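Local coordinates for protein RnfH (Haemophilus influenzae, PDB 2HJ1), which is of unknown function, belongs to the RnfH family of the ubiquitin-like clan, and crystallises as a domain-swapped dimer, at residues A41-G46 against I54-N59. Residues are numbered along the deposited sequence; the frame is centred on the assembly and turned at random.
Sequences AITQSG and IDLSTN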
loop_
_atom_site.group_PDB
_atom_site.type_symbol
_atom_site.label_atom_id
_atom_site.label_comp_id
_atom_site.label_asym_id
_atom_site.label_seq_id
_atom_site.Cartn_x
_atom_site.Cartn_y
_atom_site.Cartn_z
ATOM N N ALA B 41 8.583 -9.292 -10.884
ATOM C CA ALA B 41 9.398 -8.140 -10.371
ATOM C C ALA B 41 10.348 -8.652 -9.282
ATOM O O ALA B 41 11.531 -8.407 -9.317
ATOM C CB ALA B 41 8.495 -7.079 -9.823
ATOM N N ILE B 42 9.830 -9.417 -8.340
ATOM C CA ILE B 42 10.676 -9.901 -7.269
ATOM C C ILE B 42 11.805 -10.782 -7.832
ATOM O O ILE B 42 13.001 -10.575 -7.562
ATOM C CB ILE B 42 9.860 -10.652 -6.183
ATOM C CG1 ILE B 42 8.818 -9.723 -5.537
ATOM C CG2 ILE B 42 10.807 -11.240 -5.073
ATOM C CD1 ILE B 42 7.834 -10.458 -4.557
ATOM N N THR B 43 11.449 -11.780 -8.636
ATOM C CA THR B 43 12.495 -12.713 -9.101
ATOM C C THR B 43 13.513 -12.039 -10.035
ATOM O O THR B 43 14.687 -12.394 -10.025
ATOM C CB THR B 43 11.871 -13.973 -9.779
ATOM O OG1 THR B 43 11.041 -13.557 -10.861
ATOM C CG2 THR B 43 10.990 -14.727 -8.811
ATOM N N GLN B 44 13.097 -11.046 -10.808
ATOM C CA GLN B 44 14.059 -10.333 -11.707
ATOM C C GLN B 44 14.902 -9.196 -11.063
ATOM O O GLN B 44 15.889 -8.708 -11.658
ATOM C CB GLN B 44 13.314 -9.771 -12.939
ATOM C CG GLN B 44 12.780 -10.867 -13.882
ATOM C CD GLN B 44 13.885 -11.815 -14.388
ATOM O OE1 GLN B 44 13.788 -13.043 -14.221
ATOM N NE2 GLN B 44 14.947 -11.250 -14.988
ATOM N N SER B 45 14.530 -8.776 -9.855
ATOM C CA SER B 45 15.267 -7.682 -9.159
ATOM C C SER B 45 16.648 -8.052 -8.644
ATOM O O SER B 45 17.549 -7.205 -8.555
ATOM C CB SER B 45 14.387 -7.108 -8.006
ATOM O OG SER B 45 14.283 -8.049 -6.953
ATOM N N GLY B 46 16.819 -9.305 -8.241
ATOM C CA GLY B 46 18.063 -9.727 -7.589
ATOM C C GLY B 46 17.944 -9.793 -6.077
ATOM O O GLY B 46 18.857 -10.260 -5.371
ATOM N N ILE B 54 14.789 -15.205 1.994
ATOM C CA ILE B 54 13.413 -14.916 1.546
ATOM C C ILE B 54 12.844 -16.183 0.852
ATOM O O ILE B 54 13.491 -16.737 -0.038
ATOM C CB ILE B 54 13.344 -13.729 0.565
ATOM C CG1 ILE B 54 13.680 -12.388 1.269
ATOM C CG2 ILE B 54 11.953 -13.633 -0.125
ATOM C CD1 ILE B 54 13.823 -11.202 0.247
ATOM N N ASP B 55 11.656 -16.625 1.267
ATOM C CA ASP B 55 10.970 -17.791 0.630
ATOM C C ASP B 55 9.656 -17.276 0.112
ATOM O O ASP B 55 8.728 -17.040 0.896
ATOM C CB ASP B 55 10.759 -18.885 1.675
ATOM C CG ASP B 55 10.104 -20.161 1.121
ATOM O OD1 ASP B 55 9.530 -20.150 0.012
ATOM O OD2 ASP B 55 10.165 -21.197 1.825
ATOM N N LEU B 56 9.569 -17.084 -1.204
ATOM C CA LEU B 56 8.328 -16.606 -1.830
ATOM C C LEU B 56 7.131 -17.540 -1.692
ATOM O O LEU B 56 5.992 -17.099 -1.861
ATOM C CB LEU B 56 8.532 -16.296 -3.329
ATOM C CG LEU B 56 9.470 -15.123 -3.640
ATOM C CD1 LEU B 56 9.477 -14.869 -5.126
ATOM C CD2 LEU B 56 9.051 -13.811 -2.849
ATOM N N SER B 57 7.353 -18.827 -1.399
ATOM C CA SER B 57 6.191 -19.725 -1.294
ATOM C C SER B 57 5.379 -19.400 -0.046
ATOM O O SER B 57 4.147 -19.591 -0.034
ATOM C CB SER B 57 6.630 -21.180 -1.249
ATOM O OG SER B 57 7.332 -21.384 -0.056
ATOM N N THR B 58 6.053 -18.908 0.989
ATOM C CA THR B 58 5.408 -18.626 2.261
ATOM C C THR B 58 5.572 -17.201 2.867
ATOM O O THR B 58 4.779 -16.843 3.753
ATOM C CB THR B 58 5.872 -19.584 3.361
ATOM O OG1 THR B 58 7.240 -19.321 3.663
ATOM C CG2 THR B 58 5.684 -21.094 2.950
ATOM N N ASN B 59 6.590 -16.431 2.464
ATOM C CA ASN B 59 6.771 -15.064 3.029
ATOM C C ASN B 59 5.512 -14.213 2.882
ATOM O O ASN B 59 4.789 -14.276 1.886
ATOM C CB ASN B 59 7.988 -14.327 2.446
ATOM C CG ASN B 59 9.272 -14.588 3.218
ATOM O OD1 ASN B 59 10.053 -13.663 3.457
ATOM N ND2 ASN B 59 9.479 -15.829 3.669
#
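Leu56 reaches the helix 38-45 with both of its methyls, which divide the contact between Ile42 and Thr43. Leu56 CD2 lies 3.8 Å from Ile42 CG2 and is also close to Ile42 CD1, so it meets both branches of the isoleucine. Leu56 CD1 is 3.9 Å from Ile42 CG2. The same Leu56 CD1 stands 4.0 Å from Thr43 CG2, bridging neighbouring residues of the helix. The side chains of Ile42 and Leu56 run past one another in opposite senses. The contact is wholly apolar: no hydrogen bond joins the segments, and only 124 Å² is buried, with the nearest CA atoms, those of Ile42 and Leu56, 8.9 Å apart.

In Thr43, chi1 of 57° leaves CG2 anti to the carbonyl carbon, beside the backbone N, where it meets Leu56 CD1, while OG1 turns back to bond Gln39 O one helical turn earlier. Leu56 itself projects from a bend organised by Asp55. Asp55 OD1 accepts from Ser57 N at 2.9 Å, the bond that defines an Asx turn, and also from Ser57 OG, both donors approaching from the same face of the carboxylate. Asp55 O receives Asn59 N at 2.7 Å and, at greater length, Thr58 N, which curls the chain back after Leu56.

Leu56, partly exposed, spans buried Ile42 and exposed Thr43, joining helix 38-45 to the loop before strand 61-65. Ile42 also touches Ile80 of the second subunit, as Ala41 does its Leu74 and Ile54 its Ile82, consistent with a domain swap completing the core of a ubiquitin-like β-grasp fold, in which the helix packs against the sheet.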